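Local atomic coordinates of tRNA dimethylallyltransferase (Bacillus halodurans, PDB entry 3EXA), a protein that probably catalyses the transfer of a dimethylallyl group from dimethylallyl diphosphate to the adenine at position 37 of tRNAs that read codons beginning with uridine. Residues V9-T12 and A13-K16; V31-D35 and S36-Y40; T290-F294 and D295-M299. One frame throughout, in Å; residues are numbered along the deposited sequence.

Contact 1. Residues V9-T12 and A13-K16; sequences VGPT and AVGK
Lys16 reaches back from the start of helix 16-25 to the backbone of Gly10 and Pro11, closing the loop that follows strand 4-9. Its CB points toward this loop, and the first close contact comes at CD, which lies 3.6 Å from Val9 C and 3.5 Å from Gly10 N. Bends at chi2, chi3 (61°) and chi4 fold the chain back along the peptide, and CE comes within 3.0 Å of Gly10 O. At the tip, NZ gives a 2.7 Å hydrogen bond to Pro11 O. It approaches from above the carbonyl plane, 43° out of it, and so does not use a lone pair. Gly10 O is also near NZ but is not hydrogen-bonded to it. Pro11 O has a second neighbour in Val14 CG2, at 3.1 Å, while the other methyl, CG1, packs against Pro11 CG at 3.7 Å. The two side chains cross at about a right angle, and Leu204 of helix 201-218 touches both. At the backbone angles of Gly10 a side chain would collide with the carbonyl oxygen of Val9, and a CB there would also press on Lys16 CD. The sequence and the strand-loop-helix path are those of a P-loop (Walker A), predicted to bind ATP and, by similarity, substrate. A lysine ammonium held by a loop carbonyl instead of a phosphate is consistent with a resting state, from which it could turn to an incoming anion.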
ATOM      1  N   VAL A   9      -3.080   2.649 -34.403  1.00 19.20           N
ATOM      2  CA  VAL A   9      -2.312   1.556 -33.838  1.00 16.59           C
ATOM      3  C   VAL A   9      -1.966   0.546 -34.925  1.00 20.32           C
ATOM      4  O   VAL A   9      -2.543   0.574 -36.009  1.00 25.92           O
ATOM      5  CB  VAL A   9      -3.138   0.849 -32.789  1.00 13.70           C
ATOM      6  CG1 VAL A   9      -3.653   1.866 -31.770  1.00  5.92           C
ATOM      7  CG2 VAL A   9      -4.309   0.151 -33.473  1.00  9.40           C
ATOM      8  N   GLY A  10      -1.047  -0.361 -34.612  1.00 19.56           N
ATOM      9  CA  GLY A  10      -0.631  -1.372 -35.568  1.00 20.48           C
ATOM     10  C   GLY A  10       0.822  -1.739 -35.315  1.00 21.44           C
ATOM     11  O   GLY A  10       1.517  -1.015 -34.608  1.00 15.76           O
ATOM     12  N   PRO A  11       1.308  -2.860 -35.864  1.00 19.63           N
ATOM     13  CA  PRO A  11       2.696  -3.308 -35.686  1.00 25.42           C
ATOM     14  C   PRO A  11       3.700  -2.352 -36.327  1.00 25.17           C
ATOM     15  O   PRO A  11       3.326  -1.283 -36.800  1.00 28.98           O
ATOM     16  CB  PRO A  11       2.699  -4.679 -36.354  1.00 18.19           C
ATOM     17  CG  PRO A  11       1.697  -4.503 -37.450  1.00 23.06           C
ATOM     18  CD  PRO A  11       0.571  -3.789 -36.736  1.00 18.85           C
ATOM     19  N   THR A  12       4.974  -2.740 -36.345  1.00 28.16           N
ATOM     20  CA  THR A  12       6.023  -1.910 -36.940  1.00 21.06           C
ATOM     21  C   THR A  12       6.133  -2.160 -38.436  1.00 21.92           C
ATOM     22  O   THR A  12       5.891  -3.269 -38.905  1.00 20.96           O
ATOM     23  CB  THR A  12       7.431  -2.228 -36.375  1.00 28.45           C
ATOM     24  OG1 THR A  12       7.324  -2.770 -35.053  1.00 25.24           O
ATOM     25  CG2 THR A  12       8.294  -0.956 -36.344  1.00 30.93           C
ATOM     26  N   ALA A  13       6.516  -1.116 -39.164  1.00 25.19           N
ATOM     27  CA  ALA A  13       6.723  -1.177 -40.601  1.00 21.62           C
ATOM     28  C   ALA A  13       5.478  -1.141 -41.480  1.00 22.42           C
ATOM     29  O   ALA A  13       5.571  -1.348 -42.690  1.00 19.93           O
ATOM     30  CB  ALA A  13       7.568  -2.402 -40.941  1.00 24.11           C
ATOM     31  N   VAL A  14       4.321  -0.862 -40.891  1.00 25.89           N
ATOM     32  CA  VAL A  14       3.085  -0.790 -41.671  1.00 18.70           C
ATOM     33  C   VAL A  14       2.781   0.622 -42.168  1.00 18.63           C
ATOM     34  O   VAL A  14       1.726   0.859 -42.742  1.00 15.19           O
ATOM     35  CB  VAL A  14       1.856  -1.275 -40.861  1.00 20.40           C
ATOM     36  CG1 VAL A  14       1.882  -2.782 -40.717  1.00 19.96           C
ATOM     37  CG2 VAL A  14       1.843  -0.617 -39.495  1.00 20.91           C
ATOM     38  N   GLY A  15       3.682   1.568 -41.931  1.00 13.75           N
ATOM     39  CA  GLY A  15       3.438   2.916 -42.418  1.00 17.70           C
ATOM     40  C   GLY A  15       2.591   3.777 -41.512  1.00 16.92           C
ATOM     41  O   GLY A  15       1.849   4.640 -41.977  1.00 23.24           O
ATOM     42  N   LYS A  16       2.722   3.547 -40.213  1.00 16.97           N
ATOM     43  CA  LYS A  16       1.989   4.278 -39.204  1.00 14.67           C
ATOM     44  C   LYS A  16       2.394   5.755 -39.154  1.00 23.60           C
ATOM     45  O   LYS A  16       1.563   6.627 -38.888  1.00 18.56           O
ATOM     46  CB  LYS A  16       2.224   3.614 -37.855  1.00  4.13           C
ATOM     47  CG  LYS A  16       0.954   3.334 -37.085  1.00 24.86           C
ATOM     48  CD  LYS A  16       0.948   1.963 -36.389  1.00 21.37           C
ATOM     49  CE  LYS A  16       2.065   1.809 -35.373  1.00 27.62           C
ATOM     50  NZ  LYS A  16       3.329   1.341 -35.998  1.00 23.58           N
TER

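Contact 2. Residues V31-D35 and S36-Y40; sequences VISGD and SMQVY
The carboxylate of Asp35 and the amide of Gln38 have planes inclined by only 24°, although the two side chains cross at about a right angle. Over one face of the carboxylate sits Gln38 CG, 3.4 Å from Asp35 CG. At the oxygen end, OD2 is met nearly along its C-O bond by the amide of Met37, a selenomethionine here, in a 2.8 Å hydrogen bond. Further on, one face of the Tyr40 ring carries Val39 CG2 over its centre.

The carboxylate comes to this place because its CG stands opposite the backbone N of Asp35 (chi1 178°), which places OD2 at the amide of Met37. The link from OD2 to the amide two residues on makes an Asx turn. Beside it, Asp35 O accepts from Gln38 N at 2.9 Å, with the donor above the carbonyl plane, and residues 36-39 follow with helical backbone angles. Ser33 OG lies 3.6 Å from both CB and CG of Gln38, and receives a weak hydrogen bond from Asp35 N at 3.5 Å. Were Asp35 replaced, an alanine here would probably leave Met37 N without its side-chain acceptor and Gln38 CG without the flat group it rests on.

Residues 35-38 form, by similarity, part of the surface that meets substrate tRNA, and Ser36 lies near Thr101, another such site. Asp35 thus supplies a backbone and a side-chain acceptor to the turn beyond the strand; the bond to Met37 N holds OD2, and with it the tilt of the carboxylate.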
ATOM      1  N   VAL A  31       0.435  15.262 -33.090  1.00 14.54           N
ATOM      2  CA  VAL A  31       0.649  13.858 -32.754  1.00  6.99           C
ATOM      3  C   VAL A  31       1.265  13.602 -31.401  1.00 11.69           C
ATOM      4  O   VAL A  31       2.260  14.220 -31.025  1.00 16.33           O
ATOM      5  CB  VAL A  31       1.547  13.124 -33.783  1.00 10.39           C
ATOM      6  CG1 VAL A  31       1.704  11.664 -33.365  1.00  4.58           C
ATOM      7  CG2 VAL A  31       0.962  13.217 -35.180  1.00  1.00           C
ATOM      8  N   ILE A  32       0.672  12.678 -30.662  1.00  8.83           N
ATOM      9  CA  ILE A  32       1.225  12.304 -29.375  1.00  9.57           C
ATOM     10  C   ILE A  32       1.809  10.921 -29.603  1.00 19.18           C
ATOM     11  O   ILE A  32       1.076   9.976 -29.919  1.00 17.53           O
ATOM     12  CB  ILE A  32       0.168  12.197 -28.288  1.00 20.45           C
ATOM     13  CG1 ILE A  32      -0.605  13.514 -28.181  1.00 19.84           C
ATOM     14  CG2 ILE A  32       0.850  11.854 -26.972  1.00 20.29           C
ATOM     15  CD1 ILE A  32      -1.715  13.469 -27.157  1.00 19.65           C
ATOM     16  N   SER A  33       3.128  10.810 -29.456  1.00 15.84           N
ATOM     17  CA  SER A  33       3.832   9.551 -29.657  1.00 20.34           C
ATOM     18  C   SER A  33       3.463   8.557 -28.575  1.00 24.56           C
ATOM     19  O   SER A  33       3.615   8.839 -27.389  1.00 17.86           O
ATOM     20  CB  SER A  33       5.346   9.771 -29.642  1.00 18.64           C
ATOM     21  OG  SER A  33       6.027   8.525 -29.753  1.00 22.34           O
ATOM     22  N   GLY A  34       2.970   7.394 -28.985  1.00 25.87           N
ATOM     23  CA  GLY A  34       2.594   6.387 -28.010  1.00 24.85           C
ATOM     24  C   GLY A  34       3.683   5.354 -27.796  1.00 26.70           C
ATOM     25  O   GLY A  34       3.521   4.440 -26.989  1.00 34.63           O
ATOM     26  N   ASP A  35       4.797   5.501 -28.509  1.00 28.05           N
ATOM     27  CA  ASP A  35       5.916   4.564 -28.416  1.00 24.42           C
ATOM     28  C   ASP A  35       6.888   4.938 -27.294  1.00 22.03           C
ATOM     29  O   ASP A  35       7.705   5.844 -27.435  1.00 26.41           O
ATOM     30  CB  ASP A  35       6.630   4.510 -29.771  1.00 26.88           C
ATOM     31  CG  ASP A  35       7.836   3.601 -29.767  1.00 25.97           C
ATOM     32  OD1 ASP A  35       8.272   3.205 -30.866  1.00 31.01           O
ATOM     33  OD2 ASP A  35       8.354   3.287 -28.679  1.00 25.24           O
ATOM     34  N   SER A  36       6.791   4.210 -26.189  1.00 25.50           N
ATOM     35  CA  SER A  36       7.615   4.430 -25.009  1.00 26.67           C
ATOM     36  C   SER A  36       9.116   4.535 -25.253  1.00 29.51           C
ATOM     37  O   SER A  36       9.826   5.168 -24.469  1.00 34.56           O
ATOM     38  CB  SER A  36       7.352   3.323 -23.992  1.00 31.03           C
ATOM     39  OG  SER A  36       7.665   2.052 -24.545  1.00 33.87           O
HETATM   40  N   MSE A  37       9.616   3.918 -26.317  1.00 27.82           N
HETATM   41  CA  MSE A  37      11.048   3.989 -26.593  1.00 25.47           C
HETATM   42  C   MSE A  37      11.464   5.305 -27.225  1.00 21.97           C
HETATM   43  O   MSE A  37      12.620   5.706 -27.114  1.00 23.71           O
HETATM   44  CB  MSE A  37      11.486   2.823 -27.482  1.00 30.18           C
HETATM   45  CG  MSE A  37      11.599   1.511 -26.732  1.00 45.06           C
HETATM   46 SE   MSE A  37      12.836   1.614 -25.213  1.00 62.62          SE
HETATM   47  CE  MSE A  37      11.537   1.521 -23.751  1.00 63.95           C
ATOM     48  N   GLN A  38      10.518   5.972 -27.878  1.00 13.63           N
ATOM     49  CA  GLN A  38      10.774   7.248 -28.532  1.00 22.33           C
ATOM     50  C   GLN A  38      11.101   8.346 -27.530  1.00 24.13           C
ATOM     51  O   GLN A  38      11.561   9.417 -27.923  1.00 25.22           O
ATOM     52  CB  GLN A  38       9.550   7.702 -29.328  1.00 34.37           C
ATOM     53  CG  GLN A  38       9.083   6.747 -30.400  1.00 44.35           C
ATOM     54  CD  GLN A  38      10.041   6.678 -31.556  1.00 38.86           C
ATOM     55  OE1 GLN A  38      11.194   6.284 -31.393  1.00 47.42           O
ATOM     56  NE2 GLN A  38       9.574   7.064 -32.735  1.00 31.49           N
ATOM     57  N   VAL A  39      10.852   8.103 -26.246  1.00 22.21           N
ATOM     58  CA  VAL A  39      11.117   9.133 -25.243  1.00 21.15           C
ATOM     59  C   VAL A  39      12.595   9.315 -24.945  1.00 20.48           C
ATOM     60  O   VAL A  39      13.031  10.421 -24.622  1.00 20.10           O
ATOM     61  CB  VAL A  39      10.385   8.855 -23.888  1.00 19.98           C
ATOM     62  CG1 VAL A  39       8.916   8.493 -24.142  1.00 11.27           C
ATOM     63  CG2 VAL A  39      11.105   7.769 -23.098  1.00 12.09           C
ATOM     64  N   TYR A  40      13.365   8.238 -25.076  1.00 19.85           N
ATOM     65  CA  TYR A  40      14.798   8.274 -24.775  1.00 22.26           C
ATOM     66  C   TYR A  40      15.651   8.963 -25.824  1.00 20.39           C
ATOM     67  O   TYR A  40      15.752   8.505 -26.957  1.00 26.58           O
ATOM     68  CB  TYR A  40      15.314   6.848 -24.554  1.00 16.68           C
ATOM     69  CG  TYR A  40      14.665   6.152 -23.378  1.00  9.54           C
ATOM     70  CD1 TYR A  40      14.957   6.540 -22.067  1.00 14.21           C
ATOM     71  CD2 TYR A  40      13.744   5.135 -23.572  1.00  3.96           C
ATOM     72  CE1 TYR A  40      14.343   5.930 -20.979  1.00  9.93           C
ATOM     73  CE2 TYR A  40      13.121   4.519 -22.494  1.00  9.14           C
ATOM     74  CZ  TYR A  40      13.424   4.919 -21.204  1.00 12.33           C
ATOM     75  OH  TYR A  40      12.807   4.311 -20.131  1.00 19.15           O
TER

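Contact 3. Residues T290-F294 and D295-M299; sequences TDVDF and DKKIM
With CG anti to the backbone nitrogen in both Asp293 and Phe294 (chi1 -174° and -176°), the carboxylate of the first comes to the amide of Lys296 and the ring of the second lies beside Ile298. Asp293 OD2 accepts from Lys296 N in a weak bond of 3.2 Å. The other oxygen, OD1, accepts a hydrogen bond from a water, which itself accepts from Asp295 N at 2.8 Å, so two amides of the first turn are served by one carboxylate. Regular helix bonding begins alongside, with Lys297 N on Asp293 O and Ile298 N on Phe294 O, the latter at 2.9 Å. Ile298 CB sits off-centre above the Phe294 ring in a CH-pi contact, 4.2 Å from its centroid, and CG1 touches CZ. Helix 16-25 receives this apolar pair through Met22, and Lys18 makes a cation-pi contact with the ring. Val292 CG1 presses on Lys297 CG at a tight 3.4 Å, while the Lys297 ammonium turns to Glu300. The arrangement is a helix N-cap at Asp293, with Val292 and the methylenes of Lys297 placed as in a hydrophobic staple, opening the long helix 294-317 after edge strand 284-288.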
ATOM      1  N   THR A 290      -1.208  -3.519 -47.475  1.00 22.69           N
ATOM      2  CA  THR A 290      -0.441  -4.389 -48.357  1.00 32.70           C
ATOM      3  C   THR A 290      -0.223  -3.802 -49.749  1.00 39.99           C
ATOM      4  O   THR A 290      -1.124  -3.827 -50.594  1.00 37.74           O
ATOM      5  CB  THR A 290      -1.120  -5.744 -48.532  1.00 27.88           C
ATOM      6  OG1 THR A 290      -1.247  -6.374 -47.258  1.00 32.85           O
ATOM      7  CG2 THR A 290      -0.292  -6.631 -49.452  1.00 31.13           C
ATOM      8  N   ASP A 291       0.988  -3.292 -49.966  1.00 45.23           N
ATOM      9  CA  ASP A 291       1.403  -2.687 -51.226  1.00 50.72           C
ATOM     10  C   ASP A 291       0.225  -2.220 -52.066  1.00 49.64           C
ATOM     11  O   ASP A 291       0.033  -2.661 -53.201  1.00 45.00           O
ATOM     12  CB  ASP A 291       2.268  -3.675 -52.023  1.00 61.31           C
ATOM     13  CG  ASP A 291       3.552  -4.082 -51.279  1.00 67.63           C
ATOM     14  OD1 ASP A 291       4.303  -4.923 -51.821  1.00 74.24           O
ATOM     15  OD2 ASP A 291       3.812  -3.569 -50.166  1.00 60.06           O
ATOM     16  N   VAL A 292      -0.566  -1.325 -51.492  1.00 51.40           N
ATOM     17  CA  VAL A 292      -1.724  -0.795 -52.185  1.00 53.18           C
ATOM     18  C   VAL A 292      -1.499   0.683 -52.506  1.00 47.80           C
ATOM     19  O   VAL A 292      -0.461   1.263 -52.157  1.00 32.03           O
ATOM     20  CB  VAL A 292      -3.034  -1.000 -51.345  1.00 57.87           C
ATOM     21  CG1 VAL A 292      -3.096  -0.021 -50.182  1.00 58.18           C
ATOM     22  CG2 VAL A 292      -4.264  -0.861 -52.239  1.00 63.83           C
ATOM     23  N   ASP A 293      -2.472   1.276 -53.192  1.00 40.38           N
ATOM     24  CA  ASP A 293      -2.394   2.668 -53.607  1.00 37.49           C
ATOM     25  C   ASP A 293      -2.536   3.598 -52.413  1.00 28.23           C
ATOM     26  O   ASP A 293      -3.597   3.678 -51.808  1.00 27.44           O
ATOM     27  CB  ASP A 293      -3.485   2.944 -54.646  1.00 34.88           C
ATOM     28  CG  ASP A 293      -3.390   4.322 -55.225  1.00 41.54           C
ATOM     29  OD1 ASP A 293      -2.284   4.720 -55.654  1.00 51.51           O
ATOM     30  OD2 ASP A 293      -4.423   5.012 -55.260  1.00 51.28           O
ATOM     31  N   PHE A 294      -1.461   4.300 -52.069  1.00 23.23           N
ATOM     32  CA  PHE A 294      -1.505   5.204 -50.931  1.00 24.02           C
ATOM     33  C   PHE A 294      -2.522   6.323 -51.065  1.00 17.54           C
ATOM     34  O   PHE A 294      -3.389   6.458 -50.217  1.00 31.71           O
ATOM     35  CB  PHE A 294      -0.129   5.814 -50.658  1.00 27.83           C
ATOM     36  CG  PHE A 294      -0.098   6.686 -49.436  1.00 25.00           C
ATOM     37  CD1 PHE A 294      -0.412   8.039 -49.519  1.00 25.12           C
ATOM     38  CD2 PHE A 294       0.169   6.136 -48.184  1.00 24.30           C
ATOM     39  CE1 PHE A 294      -0.466   8.829 -48.375  1.00 29.36           C
ATOM     40  CE2 PHE A 294       0.118   6.917 -47.031  1.00 24.96           C
ATOM     41  CZ  PHE A 294      -0.200   8.267 -47.126  1.00 29.73           C
ATOM     42  N   ASP A 295      -2.400   7.142 -52.105  1.00 19.50           N
ATOM     43  CA  ASP A 295      -3.325   8.248 -52.344  1.00 18.64           C
ATOM     44  C   ASP A 295      -4.792   7.841 -52.188  1.00 28.20           C
ATOM     45  O   ASP A 295      -5.621   8.636 -51.738  1.00 30.51           O
ATOM     46  CB  ASP A 295      -3.103   8.819 -53.743  1.00 24.11           C
ATOM     47  CG  ASP A 295      -1.773   9.532 -53.872  1.00 35.25           C
ATOM     48  OD1 ASP A 295      -1.479  10.029 -54.979  1.00 43.53           O
ATOM     49  OD2 ASP A 295      -1.020   9.602 -52.872  1.00 33.49           O
ATOM     50  N   LYS A 296      -5.109   6.609 -52.572  1.00 19.86           N
ATOM     51  CA  LYS A 296      -6.469   6.106 -52.456  1.00 28.12           C
ATOM     52  C   LYS A 296      -6.801   5.671 -51.019  1.00 24.42           C
ATOM     53  O   LYS A 296      -7.888   5.962 -50.530  1.00 31.88           O
ATOM     54  CB  LYS A 296      -6.689   4.932 -53.423  1.00 19.28           C
ATOM     55  CG  LYS A 296      -8.146   4.480 -53.561  1.00 26.64           C
ATOM     56  CD  LYS A 296      -8.264   3.244 -54.452  1.00 21.03           C
ATOM     57  CE  LYS A 296      -9.698   2.734 -54.541  1.00 27.85           C
ATOM     58  NZ  LYS A 296     -10.593   3.683 -55.265  1.00 21.44           N
ATOM     59  N   LYS A 297      -5.880   4.985 -50.343  1.00 23.54           N
ATOM     60  CA  LYS A 297      -6.123   4.529 -48.969  1.00 21.90           C
ATOM     61  C   LYS A 297      -6.273   5.662 -47.979  1.00 19.77           C
ATOM     62  O   LYS A 297      -7.230   5.706 -47.208  1.00 28.00           O
ATOM     63  CB  LYS A 297      -4.991   3.637 -48.459  1.00 12.67           C
ATOM     64  CG  LYS A 297      -5.217   2.160 -48.653  1.00 25.18           C
ATOM     65  CD  LYS A 297      -6.445   1.660 -47.910  1.00 23.19           C
ATOM     66  CE  LYS A 297      -6.872   0.306 -48.460  1.00 21.22           C
ATOM     67  NZ  LYS A 297      -8.239  -0.068 -48.020  1.00 23.85           N
ATOM     68  N   ILE A 298      -5.306   6.567 -47.987  1.00 15.58           N
ATOM     69  CA  ILE A 298      -5.331   7.686 -47.064  1.00 19.66           C
ATOM     70  C   ILE A 298      -6.622   8.482 -47.223  1.00 18.84           C
ATOM     71  O   ILE A 298      -7.148   9.025 -46.251  1.00 24.98           O
ATOM     72  CB  ILE A 298      -4.103   8.593 -47.275  1.00 17.72           C
ATOM     73  CG1 ILE A 298      -3.672   9.192 -45.939  1.00 25.43           C
ATOM     74  CG2 ILE A 298      -4.411   9.685 -48.287  1.00 18.95           C
ATOM     75  CD1 ILE A 298      -4.616  10.222 -45.376  1.00 35.97           C
HETATM   76  N   MSE A 299      -7.139   8.538 -48.445  1.00 11.37           N
HETATM   77  CA  MSE A 299      -8.374   9.261 -48.695  1.00 20.19           C
HETATM   78  C   MSE A 299      -9.539   8.470 -48.097  1.00 16.98           C
HETATM   79  O   MSE A 299     -10.488   9.054 -47.576  1.00 24.49           O
HETATM   80  CB  MSE A 299      -8.563   9.463 -50.205  1.00 28.17           C
HETATM   81  CG  MSE A 299      -9.656  10.446 -50.603  1.00 43.22           C
HETATM   82 SE   MSE A 299      -9.587  10.928 -52.511  1.00 60.98          SE
HETATM   83  CE  MSE A 299     -10.084   9.207 -53.295  1.00 49.55           C
TER
HETATM   84  O   HOH W   1      -1.050   6.640 -54.520  1.00 27.10           O

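Overall arrangement
All three contacts are local and tied to strands of the parallel sheet. Contacts 1 and 2 lie at the C-terminal ends of strands 4-9 and 29-33 and just beyond, with 94-98 between them in the sheet; both are partly buried and carry residues thought, from relatives, to bind substrate or tRNA. Contact 3 follows one of the two outermost strands, 284-288, on the surface, its centre about 27 Å from that of the chain. It still meets the first region indirectly, since Phe294 and Ile298 pack on helix 16-25, which Lys16 begins. The chemistry differs accordingly: a lysine on a carbonyl in 9-16, an aspartate on an amide in 31-40, and water-assisted capping with apolar packing in 290-299.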